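Local structure of malate Synthase (Haloferax volcanii, 3OYZ) at residues A[85-90]-A[134-139]; A[139-144]-A[149-154]. The protein catalyses the magnesium-dependent Claisen condensation of acetyl-CoA with glyoxylate and the hydrolysis of the malyl-CoA intermediate, giving malate and CoA in the glyoxylate cycle. One frame throughout, in Å; residues are numbered along the deposited sequence.

How the interactions relate
Read from the N terminus, the chain leaves strand 80-81, runs through the loop 85-90, forms helix 92-105 and strand 118-121, and then enters helix 127-143. Interaction 1 closes this long excursion by bringing 134-139 of that helix back against the loop. Interaction 2 opens only afterwards, closing a short turn between 139-144 and 149-154, so the two follow in series without crossing. They share I139 and the one helix, with centres about 11 Å apart. F137, on the helix segment of interaction 1, packs on the strand side of interaction 2: its CE2 lies 3.6 Å from CG of M153. Together they tie helix 127-143 to the loop after strand 80-81 and to the approach to strand 152-157.

Interaction 1: A[85-90]-A[134-139]; sequences MVWHRD and DEFFTI
W87 and F136 meet rim to rim, the far edge of the indole against one side of the phenyl ring. The closest pair is CZ3 of W87 and CD2 of F136, 3.5 Å apart, and the neighbouring CH2 of W87 lies 3.7 Å from the same CD2. Neither ring lies over the face of the other: the six-membered ring of the indole and the phenyl ring have centroids 6.0 Å apart and planes turned by 76°. The contact is therefore small and wholly apolar, two aromatic edges in van der Waals touch, and it brings the loop 85-90 and the helix together through side chains while the backbones stay far apart, with 11.4 Å between CA of W87 and CA of F136. The indole gets there because CG stands anti to the backbone N (chi1 -176°), which carries the benzo edge out from the loop toward the helix.

The setting is the TIM barrel of malate synthase, where 85-90 follows barrel strand 80-81 and helix 127-143 follows strand 118-121. W87 lies near the catalytic centre: its side chain is about 8 Å from that of E158, which binds magnesium, and about 10 Å from the bound magnesium ion.

Further out, NE1 of W87 is hydrogen-bonded to OD2 of D129, a residue earlier on the same helix, so the polar edge of the buried indole is satisfied, which probably helps to hold the ring's rotation. Side chains of I121, R95, K132 and A133 also touch the indole. On the helix side, F136 also stacks with F99 of helix 92-105. The loop itself is held beyond W87 by R89, which makes a salt bridge with E123.

Interaction 2: A[139-144]-A[149-154]; sequences IVEHEH and GSLAMS
E141 reaches across to the turn before strand 152-157 and holds it with both carboxylate oxygens. G149 N donates to OE1 of E141 at 2.8 Å in a nearly straight bond that arrives from above the carboxylate plane. By contrast, L151 N donates a hydrogen bond to OE2 of E141 almost along its C-O direction, also at 2.8 Å. The side chain runs extended beyond CG (chi2 164°), which carries the carboxylate from the helix to these two amides. The side chains of E141 and L151 run antiparallel alongside one another, so that CD1 of L151 lies 4.1 Å from CG of E141 while the acid group comes up against the leucine's backbone; V140 adds a looser apolar touch to the same CD1. OE2 also forms a salt bridge with R182, which probably helps to keep the buried acid ionised. With an alanine at E141, the amides of G149 and L151 would probably lose their shared carboxylate, R182 would keep D134 but lose this second acidic partner, and the turn would be freer to shift. The contact lies in the beta-alpha-beta unit of strand 118-121, helix 127-143 and strand 152-157, with L151 packed on F119 and F137, and V140 touching F99 and M102 of helix 92-105.

Interaction 1: A[85-90]-A[134-139]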
ATOM      1  N   MET A  85      28.096  -6.043   5.682  1.00 36.57           N
ATOM      2  CA  MET A  85      28.565  -7.389   5.946  1.00 36.65           C
ATOM      3  C   MET A  85      27.643  -8.408   5.263  1.00 37.60           C
ATOM      4  O   MET A  85      26.477  -8.116   4.909  1.00 34.63           O
ATOM      5  CB  MET A  85      28.570  -7.604   7.472  1.00 35.06           C
ATOM      6  CG  MET A  85      29.335  -6.479   8.142  1.00 43.39           C
ATOM      7  SD  MET A  85      31.163  -6.792   8.095  1.00 43.59           S
ATOM      8  CE  MET A  85      31.544  -5.971   6.559  1.00 38.39           C
ATOM      9  N   VAL A  86      28.082  -9.657   5.204  1.00 34.73           N
ATOM     10  CA  VAL A  86      27.135 -10.650   4.676  1.00 33.97           C
ATOM     11  C   VAL A  86      26.139 -11.066   5.779  1.00 31.12           C
ATOM     12  O   VAL A  86      26.463 -10.908   6.954  1.00 32.65           O
ATOM     13  CB  VAL A  86      27.795 -11.914   4.082  1.00 36.78           C
ATOM     14  CG1 VAL A  86      28.626 -11.522   2.848  1.00 37.34           C
ATOM     15  CG2 VAL A  86      28.696 -12.606   5.114  1.00 36.56           C
ATOM     16  N   TRP A  87      24.945 -11.478   5.386  1.00 31.88           N
ATOM     17  CA  TRP A  87      23.923 -11.986   6.340  1.00 31.25           C
ATOM     18  C   TRP A  87      22.840 -12.695   5.557  1.00 30.27           C
ATOM     19  O   TRP A  87      22.570 -12.428   4.381  1.00 29.89           O
ATOM     20  CB  TRP A  87      23.310 -10.822   7.147  1.00 32.25           C
ATOM     21  CG  TRP A  87      22.309 -11.206   8.223  1.00 36.43           C
ATOM     22  CD1 TRP A  87      20.930 -11.357   8.079  1.00 33.97           C
ATOM     23  CD2 TRP A  87      22.616 -11.485   9.599  1.00 29.88           C
ATOM     24  NE1 TRP A  87      20.391 -11.704   9.310  1.00 30.26           N
ATOM     25  CE2 TRP A  87      21.385 -11.754  10.251  1.00 30.26           C
ATOM     26  CE3 TRP A  87      23.806 -11.483  10.343  1.00 31.69           C
ATOM     27  CZ2 TRP A  87      21.311 -12.053  11.609  1.00 31.29           C
ATOM     28  CZ3 TRP A  87      23.755 -11.776  11.710  1.00 33.06           C
ATOM     29  CH2 TRP A  87      22.514 -12.175  12.281  1.00 34.38           C
ATOM     30  N   HIS A  88      22.163 -13.658   6.176  1.00 29.47           N
ATOM     31  CA  HIS A  88      20.938 -14.040   5.500  1.00 29.83           C
ATOM     32  C   HIS A  88      20.069 -14.716   6.570  1.00 30.31           C
ATOM     33  O   HIS A  88      20.516 -15.585   7.317  1.00 31.36           O
ATOM     34  CB  HIS A  88      21.162 -15.037   4.337  1.00 28.69           C
ATOM     35  CG  HIS A  88      20.025 -15.114   3.372  1.00 31.12           C
ATOM     36  ND1 HIS A  88      18.817 -15.710   3.701  1.00 30.53           N
ATOM     37  CD2 HIS A  88      19.928 -14.732   2.067  1.00 31.70           C
ATOM     38  CE1 HIS A  88      18.020 -15.671   2.642  1.00 30.05           C
ATOM     39  NE2 HIS A  88      18.676 -15.113   1.639  1.00 35.44           N
ATOM     40  N   ARG A  89      18.799 -14.348   6.571  1.00 32.65           N
ATOM     41  CA  ARG A  89      17.799 -14.929   7.467  1.00 30.38           C
ATOM     42  C   ARG A  89      17.707 -16.472   7.401  1.00 32.11           C
ATOM     43  O   ARG A  89      17.290 -17.075   8.411  1.00 33.29           O
ATOM     44  CB  ARG A  89      16.398 -14.317   7.141  1.00 27.51           C
ATOM     45  CG  ARG A  89      15.778 -14.666   5.757  1.00 30.98           C
ATOM     46  CD  ARG A  89      14.614 -13.724   5.321  1.00 28.77           C
ATOM     47  NE  ARG A  89      14.289 -13.912   3.915  1.00 29.21           N
ATOM     48  CZ  ARG A  89      14.979 -13.323   2.940  1.00 34.31           C
ATOM     49  NH1 ARG A  89      15.969 -12.448   3.219  1.00 29.42           N
ATOM     50  NH2 ARG A  89      14.640 -13.552   1.696  1.00 31.12           N
ATOM     51  N   ASP A  90      17.971 -17.085   6.243  1.00 30.70           N
ATOM     52  CA  ASP A  90      17.853 -18.523   6.089  1.00 34.54           C
ATOM     53  C   ASP A  90      19.221 -19.250   6.072  1.00 35.13           C
ATOM     54  O   ASP A  90      19.241 -20.459   5.891  1.00 35.11           O
ATOM     55  CB  ASP A  90      17.132 -18.887   4.784  1.00 34.49           C
ATOM     56  CG  ASP A  90      15.714 -18.288   4.701  1.00 38.99           C
ATOM     57  OD1 ASP A  90      14.996 -18.326   5.710  1.00 43.93           O
ATOM     58  OD2 ASP A  90      15.287 -17.841   3.626  1.00 43.97           O
ATOM     59  N   ASP A 134      21.342  -7.893  16.002  1.00 29.32           N
ATOM     60  CA  ASP A 134      21.550  -7.089  17.186  1.00 29.41           C
ATOM     61  C   ASP A 134      22.415  -7.719  18.269  1.00 31.75           C
ATOM     62  O   ASP A 134      23.294  -7.056  18.896  1.00 33.05           O
ATOM     63  CB  ASP A 134      20.224  -6.626  17.820  1.00 29.90           C
ATOM     64  CG  ASP A 134      20.441  -5.936  19.135  1.00 29.77           C
ATOM     65  OD1 ASP A 134      20.955  -4.799  19.115  1.00 30.00           O
ATOM     66  OD2 ASP A 134      20.093  -6.443  20.224  1.00 33.93           O
ATOM     67  N   GLU A 135      22.174  -8.993  18.516  1.00 30.60           N
ATOM     68  CA  GLU A 135      22.982  -9.660  19.531  1.00 32.49           C
ATOM     69  C   GLU A 135      24.483  -9.733  19.088  1.00 31.27           C
ATOM     70  O   GLU A 135      25.324  -9.538  19.928  1.00 30.18           O
ATOM     71  CB  GLU A 135      22.438 -11.039  19.792  1.00 30.27           C
ATOM     72  CG  GLU A 135      23.306 -11.867  20.736  1.00 37.61           C
ATOM     73  CD  GLU A 135      23.488 -11.253  22.123  1.00 41.10           C
ATOM     74  OE1 GLU A 135      22.835 -10.295  22.575  1.00 50.58           O
ATOM     75  OE2 GLU A 135      24.294 -11.860  22.846  1.00 50.80           O
ATOM     76  N   PHE A 136      24.764 -10.028  17.837  1.00 29.89           N
ATOM     77  CA  PHE A 136      26.149  -9.945  17.336  1.00 33.48           C
ATOM     78  C   PHE A 136      26.775  -8.569  17.466  1.00 33.84           C
ATOM     79  O   PHE A 136      27.944  -8.462  17.846  1.00 34.96           O
ATOM     80  CB  PHE A 136      26.222 -10.461  15.911  1.00 33.78           C
ATOM     81  CG  PHE A 136      26.017 -11.933  15.825  1.00 36.75           C
ATOM     82  CD1 PHE A 136      26.749 -12.784  16.651  1.00 42.50           C
ATOM     83  CD2 PHE A 136      25.182 -12.490  14.862  1.00 36.60           C
ATOM     84  CE1 PHE A 136      26.638 -14.180  16.505  1.00 45.38           C
ATOM     85  CE2 PHE A 136      25.046 -13.894  14.725  1.00 40.97           C
ATOM     86  CZ  PHE A 136      25.766 -14.721  15.564  1.00 41.26           C
ATOM     87  N   PHE A 137      26.026  -7.495  17.222  1.00 29.20           N
ATOM     88  CA  PHE A 137      26.556  -6.157  17.425  1.00 32.20           C
ATOM     89  C   PHE A 137      26.939  -5.996  18.895  1.00 33.37           C
ATOM     90  O   PHE A 137      28.025  -5.429  19.232  1.00 32.12           O
ATOM     91  CB  PHE A 137      25.532  -5.031  17.096  1.00 30.29           C
ATOM     92  CG  PHE A 137      25.415  -4.665  15.671  1.00 30.51           C
ATOM     93  CD1 PHE A 137      25.973  -3.464  15.204  1.00 30.90           C
ATOM     94  CD2 PHE A 137      24.779  -5.520  14.771  1.00 33.04           C
ATOM     95  CE1 PHE A 137      25.862  -3.159  13.870  1.00 30.37           C
ATOM     96  CE2 PHE A 137      24.660  -5.235  13.450  1.00 33.46           C
ATOM     97  CZ  PHE A 137      25.192  -4.013  12.979  1.00 31.74           C
ATOM     98  N   THR A 138      26.042  -6.401  19.805  1.00 29.43           N
ATOM     99  CA  THR A 138      26.320  -6.284  21.228  1.00 29.74           C
ATOM    100  C   THR A 138      27.600  -7.091  21.605  1.00 31.56           C
ATOM    101  O   THR A 138      28.433  -6.626  22.396  1.00 33.66           O
ATOM    102  CB  THR A 138      25.083  -6.771  22.032  1.00 30.66           C
ATOM    103  OG1 THR A 138      24.003  -5.885  21.693  1.00 32.01           O
ATOM    104  CG2 THR A 138      25.362  -6.597  23.528  1.00 30.74           C
ATOM    105  N   ILE A 139      27.671  -8.319  21.144  1.00 29.92           N
ATOM    106  CA  ILE A 139      28.896  -9.120  21.435  1.00 34.41           C
ATOM    107  C   ILE A 139      30.183  -8.438  20.910  1.00 35.28           C
ATOM    108  O   ILE A 139      31.131  -8.325  21.686  1.00 36.20           O
ATOM    109  CB  ILE A 139      28.735 -10.529  20.901  1.00 34.58           C
ATOM    110  CG1 ILE A 139      27.801 -11.319  21.869  1.00 34.47           C
ATOM    111  CG2 ILE A 139      30.099 -11.277  20.804  1.00 34.87           C
ATOM    112  CD1 ILE A 139      27.230 -12.556  21.176  1.00 35.43           C
TER

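Interaction 2: A[139-144]-A[149-154]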
ATOM      1  N   ILE A 139      27.671  -8.319  21.144  1.00 29.92           N
ATOM      2  CA  ILE A 139      28.896  -9.120  21.435  1.00 34.41           C
ATOM      3  C   ILE A 139      30.183  -8.438  20.910  1.00 35.28           C
ATOM      4  O   ILE A 139      31.131  -8.325  21.686  1.00 36.20           O
ATOM      5  CB  ILE A 139      28.735 -10.529  20.901  1.00 34.58           C
ATOM      6  CG1 ILE A 139      27.801 -11.319  21.869  1.00 34.47           C
ATOM      7  CG2 ILE A 139      30.099 -11.277  20.804  1.00 34.87           C
ATOM      8  CD1 ILE A 139      27.230 -12.556  21.176  1.00 35.43           C
ATOM      9  N   VAL A 140      30.216  -8.011  19.653  1.00 34.51           N
ATOM     10  CA  VAL A 140      31.336  -7.236  19.085  1.00 35.95           C
ATOM     11  C   VAL A 140      31.740  -6.059  19.929  1.00 37.30           C
ATOM     12  O   VAL A 140      32.946  -5.942  20.256  1.00 38.70           O
ATOM     13  CB  VAL A 140      31.020  -6.794  17.640  1.00 36.18           C
ATOM     14  CG1 VAL A 140      31.989  -5.710  17.210  1.00 37.65           C
ATOM     15  CG2 VAL A 140      30.967  -8.001  16.740  1.00 34.71           C
ATOM     16  N   GLU A 141      30.800  -5.173  20.275  1.00 35.32           N
ATOM     17  CA  GLU A 141      31.014  -4.095  21.232  1.00 35.97           C
ATOM     18  C   GLU A 141      31.702  -4.489  22.530  1.00 38.41           C
ATOM     19  O   GLU A 141      32.697  -3.869  22.974  1.00 37.64           O
ATOM     20  CB  GLU A 141      29.756  -3.255  21.538  1.00 32.97           C
ATOM     21  CG  GLU A 141      29.293  -2.533  20.258  1.00 35.03           C
ATOM     22  CD  GLU A 141      27.847  -1.995  20.364  1.00 38.76           C
ATOM     23  OE1 GLU A 141      27.051  -2.489  21.214  1.00 36.76           O
ATOM     24  OE2 GLU A 141      27.494  -1.105  19.563  1.00 35.21           O
ATOM     25  N   HIS A 142      31.141  -5.504  23.169  1.00 35.91           N
ATOM     26  CA  HIS A 142      31.700  -5.938  24.443  1.00 39.60           C
ATOM     27  C   HIS A 142      33.089  -6.583  24.241  1.00 39.39           C
ATOM     28  O   HIS A 142      33.976  -6.359  25.049  1.00 40.92           O
ATOM     29  CB  HIS A 142      30.757  -6.887  25.191  1.00 37.68           C
ATOM     30  CG  HIS A 142      29.655  -6.157  25.912  1.00 42.48           C
ATOM     31  ND1 HIS A 142      29.703  -5.876  27.259  1.00 45.09           N
ATOM     32  CD2 HIS A 142      28.551  -5.527  25.438  1.00 41.88           C
ATOM     33  CE1 HIS A 142      28.627  -5.183  27.602  1.00 47.45           C
ATOM     34  NE2 HIS A 142      27.919  -4.947  26.507  1.00 43.18           N
ATOM     35  N   GLU A 143      33.283  -7.362  23.199  1.00 38.59           N
ATOM     36  CA  GLU A 143      34.540  -8.062  22.967  1.00 41.68           C
ATOM     37  C   GLU A 143      35.653  -7.007  22.738  1.00 44.10           C
ATOM     38  O   GLU A 143      36.805  -7.280  23.056  1.00 44.24           O
ATOM     39  CB  GLU A 143      34.490  -9.001  21.762  1.00 41.41           C
ATOM     40  CG  GLU A 143      33.737 -10.286  22.071  1.00 47.45           C
ATOM     41  CD  GLU A 143      34.357 -11.048  23.253  1.00 58.25           C
ATOM     42  OE1 GLU A 143      35.586 -11.296  23.155  1.00 53.88           O
ATOM     43  OE2 GLU A 143      33.668 -11.371  24.262  1.00 50.76           O
ATOM     44  N   HIS A 144      35.338  -5.789  22.309  1.00 43.08           N
ATOM     45  CA  HIS A 144      36.390  -4.896  21.812  1.00 44.71           C
ATOM     46  C   HIS A 144      36.370  -3.626  22.638  1.00 45.82           C
ATOM     47  O   HIS A 144      36.936  -2.628  22.213  1.00 46.81           O
ATOM     48  CB  HIS A 144      36.222  -4.565  20.324  1.00 42.88           C
ATOM     49  CG  HIS A 144      36.718  -5.646  19.425  1.00 37.60           C
ATOM     50  ND1 HIS A 144      37.742  -6.487  19.797  1.00 40.83           N
ATOM     51  CD2 HIS A 144      36.369  -6.025  18.172  1.00 36.68           C
ATOM     52  CE1 HIS A 144      37.968  -7.372  18.843  1.00 37.79           C
ATOM     53  NE2 HIS A 144      37.161  -7.102  17.836  1.00 40.08           N
ATOM     54  N   GLY A 149      25.964  -0.094  22.207  1.00 42.30           N
ATOM     55  CA  GLY A 149      25.016   0.691  21.379  1.00 40.84           C
ATOM     56  C   GLY A 149      25.716   1.671  20.445  1.00 41.43           C
ATOM     57  O   GLY A 149      25.095   2.387  19.671  1.00 39.11           O
ATOM     58  N   SER A 150      27.047   1.710  20.478  1.00 40.39           N
ATOM     59  CA  SER A 150      27.748   2.738  19.702  1.00 39.37           C
ATOM     60  C   SER A 150      27.854   2.389  18.215  1.00 38.31           C
ATOM     61  O   SER A 150      27.959   3.290  17.356  1.00 38.29           O
ATOM     62  CB  SER A 150      29.137   2.982  20.321  1.00 41.22           C
ATOM     63  OG  SER A 150      29.971   1.841  20.138  1.00 41.28           O
ATOM     64  N   LEU A 151      27.835   1.109  17.854  1.00 34.63           N
ATOM     65  CA  LEU A 151      27.731   0.807  16.426  1.00 32.82           C
ATOM     66  C   LEU A 151      26.248   0.790  15.955  1.00 36.33           C
ATOM     67  O   LEU A 151      25.465  -0.055  16.446  1.00 30.94           O
ATOM     68  CB  LEU A 151      28.281  -0.592  16.194  1.00 32.81           C
ATOM     69  CG  LEU A 151      29.811  -0.593  16.421  1.00 37.31           C
ATOM     70  CD1 LEU A 151      30.139  -2.028  16.245  1.00 33.61           C
ATOM     71  CD2 LEU A 151      30.482   0.221  15.293  1.00 37.98           C
ATOM     72  N   ALA A 152      25.904   1.708  15.052  1.00 34.25           N
ATOM     73  CA  ALA A 152      24.577   1.811  14.434  1.00 31.95           C
ATOM     74  C   ALA A 152      24.330   0.546  13.622  1.00 31.25           C
ATOM     75  O   ALA A 152      25.259  -0.026  13.061  1.00 31.63           O
ATOM     76  CB  ALA A 152      24.481   3.119  13.559  1.00 30.06           C
ATOM     77  N   MET A 153      23.107   0.009  13.629  1.00 31.23           N
ATOM     78  CA  MET A 153      22.767  -1.051  12.686  1.00 29.73           C
ATOM     79  C   MET A 153      21.796  -0.493  11.654  1.00 29.74           C
ATOM     80  O   MET A 153      20.784   0.117  12.012  1.00 31.20           O
ATOM     81  CB  MET A 153      22.049  -2.195  13.450  1.00 31.11           C
ATOM     82  CG  MET A 153      21.612  -3.441  12.568  1.00 29.79           C
ATOM     83  SD  MET A 153      20.873  -4.610  13.819  1.00 37.68           S
ATOM     84  CE  MET A 153      19.597  -5.394  12.841  1.00 34.46           C
ATOM     85  N   SER A 154      21.985  -0.834  10.390  1.00 27.91           N
ATOM     86  CA  SER A 154      21.063  -0.407   9.355  1.00 29.13           C
ATOM     87  C   SER A 154      20.665  -1.714   8.717  1.00 31.30           C
ATOM     88  O   SER A 154      21.514  -2.636   8.655  1.00 31.14           O
ATOM     89  CB  SER A 154      21.700   0.560   8.322  1.00 27.41           C
ATOM     90  OG  SER A 154      21.902   1.789   9.030  1.00 30.07           O
TER